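Kinesin-like protein (Caenorhabditis elegans, PDB 5X3E) is a kinesin-6 motor protein that probably couples ATP binding and hydrolysis to movement on microtubules through its P-loop motor domain. Local coordinates at residues S216-Y221 / K302-P307; V298-L303 / V326-L331. All coordinates share one frame; numbering follows the deposited sequence.

Followed from the N terminus, the chain reaches strand 213-225 after several strands and helices, then leaves it for an excursion of 80 residues between the paired segments, which includes further strands and helix 267-281. Interaction 1 closes that long loop when strand 296-307 returns antiparallel beside it. Interaction 2 closes a shorter loop of 22 residues, bringing strand 325-333 to the other edge of strand 296-307. The closures neither nest nor cross; they follow in series and share Lys302 and Leu303. The two contacts also touch directly: Thr220 O and Thr300 N, 2.9 Å apart, probably form a hydrogen bond. Three neighbouring strands of the motor domain's central sheet are thereby tied together.

Interaction 1 of 2, residues S216-Y221 / K302-P307; sequences SVFVTY and KLVMAP. With SO4 (sulfate ion), chain C.
Lys302 and Phe218 form a hydrogen-bonded pair between two antiparallel strands of the central mixed sheet of the kinesin motor domain. Lys302 N reaches Phe218 O at 2.8 Å, and Phe218 N answers to Lys302 O. Ser216 and Val304 make the second such pair, while the non-hydrogen-bonded pair Val217 and Leu303 sits between them. The short strand axes run at 145°, close enough to antiparallel for all four backbone bonds to form.

The Lys302 side chain can be traced outward from this ladder. CB lies 3.5 Å from Phe218 O, and CG, set opposite the carbonyl carbon (chi1 -59°), still borders that oxygen. Beyond CG the chain is fully extended, which carries Lys302 CE, 3.4 Å from SO4 O1, and then NZ off the sheet on the same face as Phe218 and Val304. At the tip, NZ donates to SO4 O1 at 2.7 Å and is also salt-bridged to Asp261, so the buried ammonium has two anionic partners. The Thr220 side chain crosses the lysine obliquely, its CG2 4.0 Å from Lys302 NZ. The sulfate probably came from the crystallisation liquor; Val256 N adds a further bond to it.

Farther along the same face, the Phe218 ring meets Val304 at an oblique angle, the nearest atoms being Phe218 CD2 and Val304 CG2 at 3.5 Å. Phe170 and Pro164 also adjoin this ring, and Phe162 packs on Val304. On the Val217 face the fit is lighter, with Val217 CG2 and Leu303 CD1 4.3 Å apart. Beside the lysine, Thr220 OG1 donates to SO4 O2 at 2.9 Å.

Interaction 2 of 2, residues V298-L303 / V326-L331; sequences VFTIKL and VSQLCL. With SO4 (sulfate ion), chain C.
The carboxamide of Gln328 presents one flat face to Thr300, whose CG2 stands almost squarely above the group, 3.8 Å from Gln328 CD and at similar distances from OE1 and NE2. Lys302 CE approaches the same face more slantwise near the nitrogen, 3.7 Å from Gln328 NE2. The amide oxygen has a weak hydrogen bond to Tyr398. The other flat group, the Phe299 ring, meets the rings of Tyr221 and Phe274 edge-to-face. Gln328 and Lys302 run side by side and point the same way: the glutamine has CG opposite its carbonyl carbon (chi1 -70°) and an extended chain beyond, a shape that matches the lysine beside it. With an alanine here, Thr300 CG2 and the aliphatic part of Lys302 would lose the amide they pack on, and the lysine chain would probably be freer to shift.

The backbones beneath belong to two adjacent antiparallel strands in the core of the kinesin motor sheet, their short axes at 158°. Six hydrogen bonds join Phe299 with Leu331, Ile301 with Leu329 and Leu303 with Ser327. The longest, Ser327 N to Leu303 O at 3.2 Å, has its donor tilted 34° from the carbonyl plane; the other five are shorter. On its other edge strand 325-333 continues the sheet through backbone bonds from Gln328 and Cys330 to Ser114.

The opposite face, that of Ile301, Leu329 and Leu331, is mainly apolar. Ile301 CD1 meets Leu331 CD1 at 4.3 Å, and helices 141-152 and 93-109 pack over Ile301, Leu303 and Leu329. There Ser327 OG lies against Leu303 CB while hydrogen-bonding to Leu108 O. Back on the amide's face, Cys330 SG rests against both Val298 CG1 and Thr300 OG1, 3.6 Å from each.

Interaction 1 of 2, residues S216-Y221 / K302-P307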
ATOM      1  N   SER A 216     -17.338  -4.568  -5.927  1.00 38.58           N
ATOM      2  CA  SER A 216     -16.532  -4.239  -7.093  1.00 37.49           C
ATOM      3  C   SER A 216     -15.204  -3.690  -6.591  1.00 44.71           C
ATOM      4  O   SER A 216     -15.126  -3.130  -5.493  1.00 47.17           O
ATOM      5  CB  SER A 216     -17.223  -3.215  -8.004  1.00 38.96           C
ATOM      6  OG  SER A 216     -16.425  -2.950  -9.143  1.00 50.83           O
ATOM      7  N   VAL A 217     -14.157  -3.847  -7.394  1.00 47.01           N
ATOM      8  CA  VAL A 217     -12.813  -3.448  -6.996  1.00 37.44           C
ATOM      9  C   VAL A 217     -12.402  -2.224  -7.806  1.00 47.09           C
ATOM     10  O   VAL A 217     -12.502  -2.212  -9.041  1.00 47.46           O
ATOM     11  CB  VAL A 217     -11.801  -4.596  -7.170  1.00 38.07           C
ATOM     12  CG1 VAL A 217     -10.406  -4.139  -6.759  1.00 35.14           C
ATOM     13  CG2 VAL A 217     -12.222  -5.799  -6.338  1.00 35.48           C
ATOM     14  N   PHE A 218     -11.946  -1.197  -7.106  1.00 46.10           N
ATOM     15  CA  PHE A 218     -11.393   0.001  -7.712  1.00 42.58           C
ATOM     16  C   PHE A 218      -9.972   0.169  -7.203  1.00 35.71           C
ATOM     17  O   PHE A 218      -9.682  -0.144  -6.046  1.00 39.17           O
ATOM     18  CB  PHE A 218     -12.234   1.240  -7.373  1.00 37.07           C
ATOM     19  CG  PHE A 218     -13.592   1.258  -8.028  1.00 48.13           C
ATOM     20  CD1 PHE A 218     -13.813   2.016  -9.170  1.00 42.07           C
ATOM     21  CD2 PHE A 218     -14.646   0.526  -7.499  1.00 34.75           C
ATOM     22  CE1 PHE A 218     -15.061   2.042  -9.776  1.00 40.66           C
ATOM     23  CE2 PHE A 218     -15.896   0.546  -8.102  1.00 37.65           C
ATOM     24  CZ  PHE A 218     -16.104   1.303  -9.242  1.00 38.18           C
ATOM     25  N   VAL A 219      -9.080   0.639  -8.061  1.00 35.10           N
ATOM     26  CA  VAL A 219      -7.716   0.933  -7.649  1.00 40.47           C
ATOM     27  C   VAL A 219      -7.416   2.389  -7.961  1.00 51.47           C
ATOM     28  O   VAL A 219      -7.869   2.927  -8.979  1.00 44.38           O
ATOM     29  CB  VAL A 219      -6.678  -0.000  -8.315  1.00 38.06           C
ATOM     30  CG1 VAL A 219      -6.950  -1.453  -7.947  1.00 36.52           C
ATOM     31  CG2 VAL A 219      -6.671   0.181  -9.822  1.00 38.49           C
ATOM     32  N   THR A 220      -6.679   3.030  -7.063  1.00 37.24           N
ATOM     33  CA  THR A 220      -6.036   4.300  -7.347  1.00 43.61           C
ATOM     34  C   THR A 220      -4.536   4.102  -7.203  1.00 47.57           C
ATOM     35  O   THR A 220      -4.081   3.346  -6.336  1.00 39.92           O
ATOM     36  CB  THR A 220      -6.515   5.428  -6.410  1.00 39.15           C
ATOM     37  OG1 THR A 220      -6.267   5.074  -5.044  1.00 51.53           O
ATOM     38  CG2 THR A 220      -7.998   5.664  -6.588  1.00 45.99           C
ATOM     39  N   TYR A 221      -3.772   4.735  -8.088  1.00 44.27           N
ATOM     40  CA  TYR A 221      -2.319   4.683  -8.025  1.00 46.25           C
ATOM     41  C   TYR A 221      -1.801   6.111  -7.994  1.00 52.73           C
ATOM     42  O   TYR A 221      -2.008   6.871  -8.946  1.00 54.69           O
ATOM     43  CB  TYR A 221      -1.725   3.909  -9.203  1.00 53.29           C
ATOM     44  CG  TYR A 221      -0.296   3.461  -8.969  1.00 47.34           C
ATOM     45  CD1 TYR A 221       0.314   3.638  -7.731  1.00 42.63           C
ATOM     46  CD2 TYR A 221       0.441   2.855  -9.984  1.00 46.03           C
ATOM     47  CE1 TYR A 221       1.620   3.228  -7.505  1.00 45.68           C
ATOM     48  CE2 TYR A 221       1.750   2.436  -9.767  1.00 47.42           C
ATOM     49  CZ  TYR A 221       2.335   2.625  -8.526  1.00 48.98           C
ATOM     50  OH  TYR A 221       3.632   2.215  -8.301  1.00 49.04           O
ATOM     51  N   LYS A 302      -9.395  -0.745  -3.319  1.00 45.19           N
ATOM     52  CA  LYS A 302     -10.660  -0.433  -2.669  1.00 48.18           C
ATOM     53  C   LYS A 302     -11.684  -1.515  -2.972  1.00 44.55           C
ATOM     54  O   LYS A 302     -11.934  -1.837  -4.139  1.00 40.27           O
ATOM     55  CB  LYS A 302     -11.194   0.925  -3.121  1.00 37.63           C
ATOM     56  CG  LYS A 302     -10.260   2.076  -2.836  1.00 38.69           C
ATOM     57  CD  LYS A 302     -10.855   3.380  -3.330  1.00 40.31           C
ATOM     58  CE  LYS A 302      -9.925   4.542  -3.025  1.00 52.16           C
ATOM     59  NZ  LYS A 302     -10.509   5.844  -3.435  1.00 45.30           N
ATOM     60  N   LEU A 303     -12.289  -2.049  -1.921  1.00 38.82           N
ATOM     61  CA  LEU A 303     -13.376  -3.008  -2.047  1.00 45.34           C
ATOM     62  C   LEU A 303     -14.676  -2.253  -1.793  1.00 45.62           C
ATOM     63  O   LEU A 303     -15.038  -1.985  -0.645  1.00 46.34           O
ATOM     64  CB  LEU A 303     -13.190  -4.169  -1.076  1.00 35.27           C
ATOM     65  CG  LEU A 303     -14.246  -5.270  -1.147  1.00 33.80           C
ATOM     66  CD1 LEU A 303     -14.245  -5.883  -2.528  1.00 33.53           C
ATOM     67  CD2 LEU A 303     -13.994  -6.326  -0.081  1.00 34.72           C
ATOM     68  N   VAL A 304     -15.362  -1.892  -2.872  1.00 53.51           N
ATOM     69  CA  VAL A 304     -16.617  -1.150  -2.793  1.00 47.90           C
ATOM     70  C   VAL A 304     -17.756  -2.158  -2.668  1.00 47.80           C
ATOM     71  O   VAL A 304     -18.022  -2.925  -3.597  1.00 48.72           O
ATOM     72  CB  VAL A 304     -16.808  -0.256  -4.022  1.00 38.52           C
ATOM     73  CG1 VAL A 304     -18.168   0.444  -3.969  1.00 40.10           C
ATOM     74  CG2 VAL A 304     -15.647   0.731  -4.144  1.00 38.87           C
ATOM     75  N   MET A 305     -18.452  -2.134  -1.535  1.00 37.66           N
ATOM     76  CA  MET A 305     -19.491  -3.108  -1.230  1.00 50.05           C
ATOM     77  C   MET A 305     -20.841  -2.426  -1.037  1.00 58.35           C
ATOM     78  O   MET A 305     -20.913  -1.253  -0.662  1.00 57.26           O
ATOM     79  CB  MET A 305     -19.133  -3.918   0.028  1.00 40.92           C
ATOM     80  CG  MET A 305     -18.022  -4.933  -0.194  1.00 50.42           C
ATOM     81  SD  MET A 305     -17.169  -5.447   1.310  1.00 51.71           S
ATOM     82  CE  MET A 305     -18.549  -5.973   2.297  1.00 84.02           C
ATOM     83  N   ALA A 306     -21.912  -3.167  -1.316  1.00 47.37           N
ATOM     84  CA  ALA A 306     -23.272  -2.705  -1.064  1.00 53.15           C
ATOM     85  C   ALA A 306     -24.155  -3.920  -0.827  1.00 56.85           C
ATOM     86  O   ALA A 306     -23.880  -4.998  -1.367  1.00 41.34           O
ATOM     87  CB  ALA A 306     -23.827  -1.868  -2.226  1.00 40.98           C
ATOM     88  N   PRO A 307     -25.212  -3.781  -0.027  1.00 43.16           N
ATOM     89  CA  PRO A 307     -26.093  -4.921   0.256  1.00 40.29           C
ATOM     90  C   PRO A 307     -26.676  -5.521  -1.016  1.00 54.68           C
ATOM     91  O   PRO A 307     -27.171  -4.806  -1.890  1.00 63.29           O
ATOM     92  CB  PRO A 307     -27.188  -4.308   1.136  1.00 41.67           C
ATOM     93  CG  PRO A 307     -26.536  -3.142   1.782  1.00 43.75           C
ATOM     94  CD  PRO A 307     -25.549  -2.603   0.788  1.00 53.48           C
TER
HETATM   95  S   SO4 C 501      -7.493   8.161  -3.323  1.00 54.03           S
HETATM   96  O1  SO4 C 501      -8.775   7.773  -2.732  1.00 72.43           O
HETATM   97  O2  SO4 C 501      -6.486   7.142  -3.037  1.00 86.74           O
HETATM   98  O3  SO4 C 501      -7.055   9.426  -2.750  1.00 87.81           O
HETATM   99  O4  SO4 C 501      -7.639   8.320  -4.763  1.00 47.79           O

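Interaction 2 of 2, residues V298-L303 / V326-L331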
ATOM      1  N   VAL A 298       1.899   5.017  -4.013  1.00 48.93           N
ATOM      2  CA  VAL A 298       0.763   4.634  -3.183  1.00 44.78           C
ATOM      3  C   VAL A 298      -0.249   3.928  -4.073  1.00 47.59           C
ATOM      4  O   VAL A 298      -0.898   4.559  -4.919  1.00 42.40           O
ATOM      5  CB  VAL A 298       0.134   5.847  -2.484  1.00 47.62           C
ATOM      6  CG1 VAL A 298      -1.016   5.412  -1.589  1.00 43.41           C
ATOM      7  CG2 VAL A 298       1.193   6.606  -1.687  1.00 45.67           C
ATOM      8  N   PHE A 299      -0.381   2.622  -3.891  1.00 40.40           N
ATOM      9  CA  PHE A 299      -1.339   1.820  -4.639  1.00 43.98           C
ATOM     10  C   PHE A 299      -2.428   1.377  -3.667  1.00 45.41           C
ATOM     11  O   PHE A 299      -2.156   0.640  -2.714  1.00 45.14           O
ATOM     12  CB  PHE A 299      -0.650   0.635  -5.307  1.00 38.85           C
ATOM     13  CG  PHE A 299      -1.533  -0.117  -6.258  1.00 52.51           C
ATOM     14  CD1 PHE A 299      -1.674   0.298  -7.570  1.00 43.19           C
ATOM     15  CD2 PHE A 299      -2.221  -1.244  -5.840  1.00 45.44           C
ATOM     16  CE1 PHE A 299      -2.487  -0.395  -8.447  1.00 49.98           C
ATOM     17  CE2 PHE A 299      -3.036  -1.942  -6.714  1.00 43.23           C
ATOM     18  CZ  PHE A 299      -3.169  -1.517  -8.019  1.00 47.30           C
ATOM     19  N   THR A 300      -3.648   1.859  -3.878  1.00 52.35           N
ATOM     20  CA  THR A 300      -4.753   1.603  -2.961  1.00 41.51           C
ATOM     21  C   THR A 300      -5.776   0.697  -3.632  1.00 40.98           C
ATOM     22  O   THR A 300      -6.325   1.044  -4.684  1.00 53.65           O
ATOM     23  CB  THR A 300      -5.408   2.909  -2.522  1.00 51.89           C
ATOM     24  OG1 THR A 300      -4.431   3.741  -1.884  1.00 50.27           O
ATOM     25  CG2 THR A 300      -6.540   2.623  -1.550  1.00 55.99           C
ATOM     26  N   ILE A 301      -6.038  -0.447  -3.012  1.00 36.37           N
ATOM     27  CA  ILE A 301      -7.062  -1.385  -3.458  1.00 35.61           C
ATOM     28  C   ILE A 301      -8.317  -1.125  -2.643  1.00 46.56           C
ATOM     29  O   ILE A 301      -8.301  -1.248  -1.413  1.00 52.44           O
ATOM     30  CB  ILE A 301      -6.596  -2.841  -3.304  1.00 42.17           C
ATOM     31  CG1 ILE A 301      -5.233  -3.033  -3.972  1.00 45.98           C
ATOM     32  CG2 ILE A 301      -7.633  -3.793  -3.888  1.00 34.28           C
ATOM     33  CD1 ILE A 301      -4.506  -4.280  -3.543  1.00 47.42           C
ATOM     34  N   LYS A 302      -9.395  -0.745  -3.319  1.00 45.19           N
ATOM     35  CA  LYS A 302     -10.660  -0.433  -2.669  1.00 48.18           C
ATOM     36  C   LYS A 302     -11.684  -1.515  -2.972  1.00 44.55           C
ATOM     37  O   LYS A 302     -11.934  -1.837  -4.139  1.00 40.27           O
ATOM     38  CB  LYS A 302     -11.194   0.925  -3.121  1.00 37.63           C
ATOM     39  CG  LYS A 302     -10.260   2.076  -2.836  1.00 38.69           C
ATOM     40  CD  LYS A 302     -10.855   3.380  -3.330  1.00 40.31           C
ATOM     41  CE  LYS A 302      -9.925   4.542  -3.025  1.00 52.16           C
ATOM     42  NZ  LYS A 302     -10.509   5.844  -3.435  1.00 45.30           N
ATOM     43  N   LEU A 303     -12.289  -2.049  -1.921  1.00 38.82           N
ATOM     44  CA  LEU A 303     -13.376  -3.008  -2.047  1.00 45.34           C
ATOM     45  C   LEU A 303     -14.676  -2.253  -1.793  1.00 45.62           C
ATOM     46  O   LEU A 303     -15.038  -1.985  -0.645  1.00 46.34           O
ATOM     47  CB  LEU A 303     -13.190  -4.169  -1.076  1.00 35.27           C
ATOM     48  CG  LEU A 303     -14.246  -5.270  -1.147  1.00 33.80           C
ATOM     49  CD1 LEU A 303     -14.245  -5.883  -2.528  1.00 33.53           C
ATOM     50  CD2 LEU A 303     -13.994  -6.326  -0.081  1.00 34.72           C
ATOM     51  N   VAL A 326     -17.057   0.939   1.919  1.00 52.20           N
ATOM     52  CA  VAL A 326     -15.790   0.879   1.195  1.00 45.86           C
ATOM     53  C   VAL A 326     -14.679   0.589   2.192  1.00 45.70           C
ATOM     54  O   VAL A 326     -14.543   1.296   3.196  1.00 60.00           O
ATOM     55  CB  VAL A 326     -15.506   2.188   0.429  1.00 44.18           C
ATOM     56  CG1 VAL A 326     -14.146   2.135  -0.248  1.00 40.79           C
ATOM     57  CG2 VAL A 326     -16.606   2.469  -0.594  1.00 42.70           C
ATOM     58  N   SER A 327     -13.890  -0.446   1.920  1.00 44.38           N
ATOM     59  CA  SER A 327     -12.700  -0.739   2.702  1.00 49.82           C
ATOM     60  C   SER A 327     -11.473  -0.660   1.801  1.00 51.80           C
ATOM     61  O   SER A 327     -11.564  -0.836   0.582  1.00 57.10           O
ATOM     62  CB  SER A 327     -12.792  -2.116   3.380  1.00 42.34           C
ATOM     63  OG  SER A 327     -12.952  -3.149   2.425  1.00 57.91           O
ATOM     64  N   GLN A 328     -10.317  -0.403   2.413  1.00 50.37           N
ATOM     65  CA  GLN A 328      -9.084  -0.132   1.685  1.00 52.38           C
ATOM     66  C   GLN A 328      -7.950  -1.032   2.140  1.00 52.22           C
ATOM     67  O   GLN A 328      -7.762  -1.255   3.341  1.00 48.46           O
ATOM     68  CB  GLN A 328      -8.607   1.301   1.879  1.00 42.05           C
ATOM     69  CG  GLN A 328      -9.439   2.356   1.241  1.00 67.12           C
ATOM     70  CD  GLN A 328      -8.746   3.696   1.296  1.00 57.25           C
ATOM     71  OE1 GLN A 328      -7.714   3.846   1.960  1.00 42.47           O
ATOM     72  NE2 GLN A 328      -9.304   4.680   0.606  1.00 73.90           N
ATOM     73  N   LEU A 329      -7.167  -1.502   1.176  1.00 43.76           N
ATOM     74  CA  LEU A 329      -5.844  -2.045   1.438  1.00 44.01           C
ATOM     75  C   LEU A 329      -4.861  -1.191   0.655  1.00 48.04           C
ATOM     76  O   LEU A 329      -4.920  -1.140  -0.578  1.00 50.85           O
ATOM     77  CB  LEU A 329      -5.746  -3.520   1.041  1.00 45.45           C
ATOM     78  CG  LEU A 329      -4.660  -4.355   1.727  1.00 52.63           C
ATOM     79  CD1 LEU A 329      -4.898  -5.837   1.510  1.00 59.12           C
ATOM     80  CD2 LEU A 329      -3.282  -3.984   1.234  1.00 42.42           C
ATOM     81  N   CYS A 330      -3.969  -0.521   1.371  1.00 37.92           N
ATOM     82  CA  CYS A 330      -3.085   0.476   0.795  1.00 41.78           C
ATOM     83  C   CYS A 330      -1.642   0.002   0.918  1.00 41.86           C
ATOM     84  O   CYS A 330      -1.159  -0.250   2.026  1.00 45.68           O
ATOM     85  CB  CYS A 330      -3.286   1.823   1.486  1.00 48.56           C
ATOM     86  SG  CYS A 330      -2.184   3.084   0.874  1.00 64.11           S
ATOM     87  N   LEU A 331      -0.961  -0.107  -0.221  1.00 43.64           N
ATOM     88  CA  LEU A 331       0.410  -0.597  -0.303  1.00 48.59           C
ATOM     89  C   LEU A 331       1.301   0.550  -0.762  1.00 47.64           C
ATOM     90  O   LEU A 331       1.098   1.098  -1.850  1.00 65.85           O
ATOM     91  CB  LEU A 331       0.504  -1.776  -1.275  1.00 50.31           C
ATOM     92  CG  LEU A 331      -0.355  -2.994  -0.929  1.00 51.78           C
ATOM     93  CD1 LEU A 331      -0.415  -3.938  -2.110  1.00 54.82           C
ATOM     94  CD2 LEU A 331       0.195  -3.706   0.300  1.00 51.89           C
TER
HETATM   95  S   SO4 C 501      -7.493   8.161  -3.323  1.00 54.03           S
HETATM   96  O1  SO4 C 501      -8.775   7.773  -2.732  1.00 72.43           O
HETATM   97  O2  SO4 C 501      -6.486   7.142  -3.037  1.00 86.74           O
HETATM   98  O3  SO4 C 501      -7.055   9.426  -2.750  1.00 87.81           O
HETATM   99  O4  SO4 C 501      -7.639   8.320  -4.763  1.00 47.79           O